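Local coordinates for protein geranylgeranyl pyrophosphate synthase (Corynebacterium glutamicum, PDB 3LK5) that probably condenses isoprenoid diphosphates as a magnesium-dependent trans-prenyltransferase of the FPP/GGPP synthase family, at residues 68-80 with 353-365. Residues are numbered along the deposited sequence; the frame is centred on the assembly and turned at random.
Sequences LYAWAGFLAAQGH and IPDEVRAQLRALA
L364 lays CD1 over one face of the Y69 ring in a CH-pi contact, 3.9 Å from the ring centroid and shifted toward the rim on the CE2 side. The other branch of L364 goes elsewhere, its CD2 meeting CD2 of L68 tip to tip at 3.7 Å. L68 gets there because its CG lies anti to the backbone N (chi1 -174°). The Y69 ring has a second neighbour: CD2 of L361 comes up at its edge, 3.7 Å from CE2, and the same methyl also rests on CB of A72.

One turn before L361, V357 sets its two methyls against the last turns of the opposite helix. CG1, anti to the backbone N at chi1 -177°, lies against A72 O and A76, 3.9 Å from A76 CB, while CG2 touches L75 CB. With alanines at 72 and 76, the branched side chains can approach the backbone closely; the segment axes come within 9.4 Å, roughly antiparallel at 150° between their directions.

The end of one helix therefore meets the start of the other. P354, the N-cap residue, lays its ring on the last turn of helix 65-78, with CD 3.7 Å from A76 O and CG against CA of G79, where positive phi takes the chain out of the helix. Beyond it, the poorly ordered H80 slides past P354, and a water in its ring plane links NE2 to the backbone N of D355.

Y69 OH is hydrogen-bonded to OH of Y245 on helix 236-263, which helix 355-369 also reaches, A365 touching Y245 and I249. Away from the magnesium-binding aspartates of this all-helical prenyltransferase fold, helices 87-111 and 205-231 pack against helix 65-78.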
loop_
_atom_site.group_PDB
_atom_site.type_symbol
_atom_site.label_atom_id
_atom_site.label_comp_id
_atom_site.label_asym_id
_atom_site.label_seq_id
_atom_site.Cartn_x
_atom_site.Cartn_y
_atom_site.Cartn_z
ATOM N N LEU A 68 17.769 11.550 1.428
ATOM C CA LEU A 68 18.816 12.590 1.282
ATOM C C LEU A 68 18.278 13.895 0.666
ATOM O O LEU A 68 18.571 14.993 1.135
ATOM C CB LEU A 68 19.959 12.033 0.434
ATOM C CG LEU A 68 21.210 12.928 0.288
ATOM C CD1 LEU A 68 21.760 13.547 1.622
ATOM C CD2 LEU A 68 22.275 12.098 -0.432
ATOM N N TYR A 69 17.447 13.775 -0.368
ATOM C CA TYR A 69 16.816 14.945 -0.960
ATOM C C TYR A 69 15.801 15.603 -0.047
ATOM O O TYR A 69 15.721 16.823 -0.032
ATOM C CB TYR A 69 16.214 14.644 -2.356
ATOM C CG TYR A 69 17.225 14.827 -3.474
ATOM C CD1 TYR A 69 17.558 13.773 -4.306
ATOM C CD2 TYR A 69 17.839 16.080 -3.690
ATOM C CE1 TYR A 69 18.479 13.941 -5.343
ATOM C CE2 TYR A 69 18.738 16.262 -4.710
ATOM C CZ TYR A 69 19.045 15.193 -5.544
ATOM O OH TYR A 69 19.940 15.379 -6.580
ATOM N N ALA A 70 15.014 14.822 0.709
ATOM C CA ALA A 70 14.118 15.420 1.679
ATOM C C ALA A 70 14.905 16.255 2.715
ATOM O O ALA A 70 14.526 17.383 3.064
ATOM C CB ALA A 70 13.271 14.326 2.383
ATOM N N TRP A 71 15.996 15.675 3.216
ATOM C CA TRP A 71 16.850 16.376 4.160
ATOM C C TRP A 71 17.445 17.658 3.573
ATOM O O TRP A 71 17.448 18.688 4.217
ATOM C CB TRP A 71 17.947 15.414 4.664
ATOM C CG TRP A 71 18.945 16.013 5.642
ATOM C CD1 TRP A 71 20.310 16.057 5.475
ATOM C CD2 TRP A 71 18.682 16.576 6.935
ATOM N NE1 TRP A 71 20.899 16.652 6.561
ATOM C CE2 TRP A 71 19.934 16.970 7.478
ATOM C CE3 TRP A 71 17.521 16.794 7.687
ATOM C CZ2 TRP A 71 20.049 17.596 8.728
ATOM C CZ3 TRP A 71 17.628 17.413 8.937
ATOM C CH2 TRP A 71 18.899 17.804 9.442
ATOM N N ALA A 72 17.902 17.582 2.335
ATOM C CA ALA A 72 18.443 18.753 1.639
ATOM C C ALA A 72 17.387 19.820 1.461
ATOM O O ALA A 72 17.692 21.009 1.574
ATOM C CB ALA A 72 19.001 18.340 0.291
ATOM N N GLY A 73 16.160 19.416 1.142
ATOM C CA GLY A 73 15.048 20.391 1.052
ATOM C C GLY A 73 14.760 21.100 2.359
ATOM O O GLY A 73 14.519 22.329 2.401
ATOM N N PHE A 74 14.796 20.338 3.442
ATOM C CA PHE A 74 14.643 20.910 4.792
ATOM C C PHE A 74 15.758 21.921 5.073
ATOM O O PHE A 74 15.487 23.039 5.525
ATOM C CB PHE A 74 14.648 19.782 5.842
ATOM C CG PHE A 74 14.576 20.270 7.268
ATOM C CD1 PHE A 74 13.357 20.619 7.837
ATOM C CD2 PHE A 74 15.745 20.378 8.035
ATOM C CE1 PHE A 74 13.278 21.087 9.149
ATOM C CE2 PHE A 74 15.697 20.837 9.344
ATOM C CZ PHE A 74 14.451 21.210 9.907
ATOM N N LEU A 75 16.997 21.541 4.784
ATOM C CA LEU A 75 18.124 22.428 5.059
ATOM C C LEU A 75 18.078 23.681 4.157
ATOM O O LEU A 75 18.381 24.776 4.611
ATOM C CB LEU A 75 19.457 21.707 4.868
ATOM C CG LEU A 75 19.755 20.564 5.851
ATOM C CD1 LEU A 75 21.081 19.935 5.467
ATOM C CD2 LEU A 75 19.761 21.052 7.311
ATOM N N ALA A 76 17.714 23.502 2.893
ATOM C CA ALA A 76 17.579 24.632 1.965
ATOM C C ALA A 76 16.573 25.693 2.462
ATOM O O ALA A 76 16.819 26.903 2.308
ATOM C CB ALA A 76 17.226 24.145 0.544
ATOM N N ALA A 77 15.474 25.245 3.073
ATOM C CA ALA A 77 14.406 26.124 3.562
ATOM C C ALA A 77 14.651 26.624 4.962
ATOM O O ALA A 77 14.099 27.626 5.386
ATOM C CB ALA A 77 13.080 25.381 3.550
ATOM N N GLN A 78 15.423 25.870 5.722
ATOM C CA GLN A 78 15.509 26.138 7.148
ATOM C C GLN A 78 16.509 27.263 7.285
ATOM O O GLN A 78 16.505 27.976 8.283
ATOM C CB GLN A 78 15.930 24.886 7.913
ATOM C CG GLN A 78 15.499 24.906 9.360
ATOM C CD GLN A 78 16.589 24.456 10.303
ATOM O OE1 GLN A 78 16.341 24.247 11.487
ATOM N NE2 GLN A 78 17.811 24.310 9.789
ATOM N N GLY A 79 17.338 27.432 6.256
ATOM C CA GLY A 79 18.334 28.518 6.189
ATOM C C GLY A 79 19.310 28.524 7.364
ATOM O O GLY A 79 19.581 27.474 7.982
ATOM N N HIS A 80 19.830 29.714 7.680
ATOM C CA HIS A 80 20.765 29.898 8.805
ATOM C C HIS A 80 20.071 29.911 10.172
ATOM O O HIS A 80 20.716 30.186 11.192
ATOM C CB HIS A 80 21.622 31.169 8.617
ATOM C CG HIS A 80 22.415 31.182 7.343
ATOM N ND1 HIS A 80 22.542 32.310 6.555
ATOM C CD2 HIS A 80 23.107 30.202 6.710
ATOM C CE1 HIS A 80 23.281 32.023 5.496
ATOM N NE2 HIS A 80 23.638 30.752 5.566
ATOM N N ILE A 353 19.781 30.218 -1.011
ATOM C CA ILE A 353 19.943 28.913 -0.336
ATOM C C ILE A 353 21.296 28.974 0.390
ATOM O O ILE A 353 22.248 29.510 -0.176
ATOM C CB ILE A 353 19.951 27.783 -1.397
ATOM C CG1 ILE A 353 18.540 27.539 -1.914
ATOM C CG2 ILE A 353 20.520 26.471 -0.843
ATOM C CD1 ILE A 353 18.513 26.766 -3.211
ATOM N N PRO A 354 21.396 28.440 1.633
ATOM C CA PRO A 354 22.719 28.519 2.290
ATOM C C PRO A 354 23.785 27.955 1.352
ATOM O O PRO A 354 23.503 26.983 0.614
ATOM C CB PRO A 354 22.568 27.621 3.526
ATOM C CG PRO A 354 21.090 27.595 3.806
ATOM C CD PRO A 354 20.403 27.713 2.458
ATOM N N ASP A 355 24.978 28.558 1.357
ATOM C CA ASP A 355 26.069 28.174 0.423
ATOM C C ASP A 355 26.363 26.689 0.394
ATOM O O ASP A 355 26.531 26.100 -0.679
ATOM C CB ASP A 355 27.399 28.873 0.795
ATOM C CG ASP A 355 27.441 30.315 0.373
ATOM O OD1 ASP A 355 26.516 30.733 -0.348
ATOM O OD2 ASP A 355 28.404 31.036 0.765
ATOM N N GLU A 356 26.480 26.098 1.580
ATOM C CA GLU A 356 26.862 24.701 1.719
ATOM C C GLU A 356 25.779 23.753 1.177
ATOM O O GLU A 356 26.092 22.690 0.609
ATOM C CB GLU A 356 27.237 24.399 3.185
ATOM C CG GLU A 356 26.693 23.086 3.787
ATOM C CD GLU A 356 27.410 21.838 3.274
ATOM O OE1 GLU A 356 28.509 21.969 2.678
ATOM O OE2 GLU A 356 26.879 20.729 3.464
ATOM N N VAL A 357 24.516 24.120 1.382
ATOM C CA VAL A 357 23.402 23.333 0.858
ATOM C C VAL A 357 23.359 23.395 -0.682
ATOM O O VAL A 357 23.217 22.360 -1.352
ATOM C CB VAL A 357 22.065 23.785 1.466
ATOM C CG1 VAL A 357 20.925 22.892 0.962
ATOM C CG2 VAL A 357 22.142 23.721 3.025
ATOM N N ARG A 358 23.540 24.602 -1.244
ATOM C CA ARG A 358 23.598 24.758 -2.693
ATOM C C ARG A 358 24.702 23.894 -3.285
ATOM O O ARG A 358 24.495 23.201 -4.292
ATOM C CB ARG A 358 23.808 26.231 -3.085
ATOM C CG ARG A 358 23.862 26.436 -4.590
ATOM C CD ARG A 358 24.005 27.903 -4.974
ATOM N NE ARG A 358 22.737 28.634 -4.903
ATOM C CZ ARG A 358 22.519 29.625 -4.036
ATOM N NH1 ARG A 358 23.487 29.956 -3.185
ATOM N NH2 ARG A 358 21.359 30.279 -4.004
ATOM N N ALA A 359 25.884 23.971 -2.666
ATOM C CA ALA A 359 27.051 23.217 -3.097
ATOM C C ALA A 359 26.759 21.737 -3.143
ATOM O O ALA A 359 27.100 21.026 -4.094
ATOM C CB ALA A 359 28.271 23.509 -2.157
ATOM N N GLN A 360 26.131 21.250 -2.097
ATOM C CA GLN A 360 25.807 19.841 -2.063
ATOM C C GLN A 360 24.670 19.451 -3.024
ATOM O O GLN A 360 24.679 18.338 -3.567
ATOM C CB GLN A 360 25.495 19.416 -0.626
ATOM C CG GLN A 360 26.706 19.471 0.316
ATOM C CD GLN A 360 27.995 18.947 -0.326
ATOM O OE1 GLN A 360 28.090 17.774 -0.710
ATOM N NE2 GLN A 360 28.980 19.823 -0.464
ATOM N N LEU A 361 23.687 20.330 -3.228
ATOM C CA LEU A 361 22.653 20.042 -4.266
ATOM C C LEU A 361 23.285 19.993 -5.668
ATOM O O LEU A 361 22.944 19.165 -6.490
ATOM C CB LEU A 361 21.504 21.077 -4.238
ATOM C CG LEU A 361 20.575 20.822 -3.028
ATOM C CD1 LEU A 361 19.707 22.019 -2.770
ATOM C CD2 LEU A 361 19.675 19.544 -3.248
ATOM N N ARG A 362 24.257 20.852 -5.917
ATOM C CA ARG A 362 24.988 20.776 -7.201
ATOM C C ARG A 362 25.746 19.468 -7.331
ATOM O O ARG A 362 25.680 18.791 -8.364
ATOM C CB ARG A 362 25.944 21.973 -7.355
ATOM C CG ARG A 362 25.223 23.326 -7.454
ATOM C CD ARG A 362 26.243 24.498 -7.581
ATOM N NE ARG A 362 27.157 24.266 -8.714
ATOM C CZ ARG A 362 26.898 24.621 -9.977
ATOM N NH1 ARG A 362 25.760 25.250 -10.281
ATOM N NH2 ARG A 362 27.783 24.355 -10.941
ATOM N N ALA A 363 26.474 19.108 -6.280
ATOM C CA ALA A 363 27.231 17.855 -6.278
ATOM C C ALA A 363 26.346 16.624 -6.434
ATOM O O ALA A 363 26.700 15.686 -7.171
ATOM C CB ALA A 363 28.100 17.743 -5.000
ATOM N N LEU A 364 25.201 16.612 -5.740
ATOM C CA LEU A 364 24.265 15.500 -5.867
ATOM C C LEU A 364 23.739 15.333 -7.284
ATOM O O LEU A 364 23.592 14.211 -7.770
ATOM C CB LEU A 364 23.072 15.675 -4.935
ATOM C CG LEU A 364 23.026 14.918 -3.628
ATOM C CD1 LEU A 364 21.731 15.305 -2.957
ATOM C CD2 LEU A 364 23.061 13.399 -3.856
ATOM N N ALA A 365 23.473 16.455 -7.939
ATOM C CA ALA A 365 22.964 16.455 -9.303
ATOM C C ALA A 365 24.027 15.899 -10.239
ATOM O O ALA A 365 23.739 15.061 -11.092
ATOM C CB ALA A 365 22.581 17.918 -9.738
HETATM O O HOH W 1 25.247 30.871 3.429
#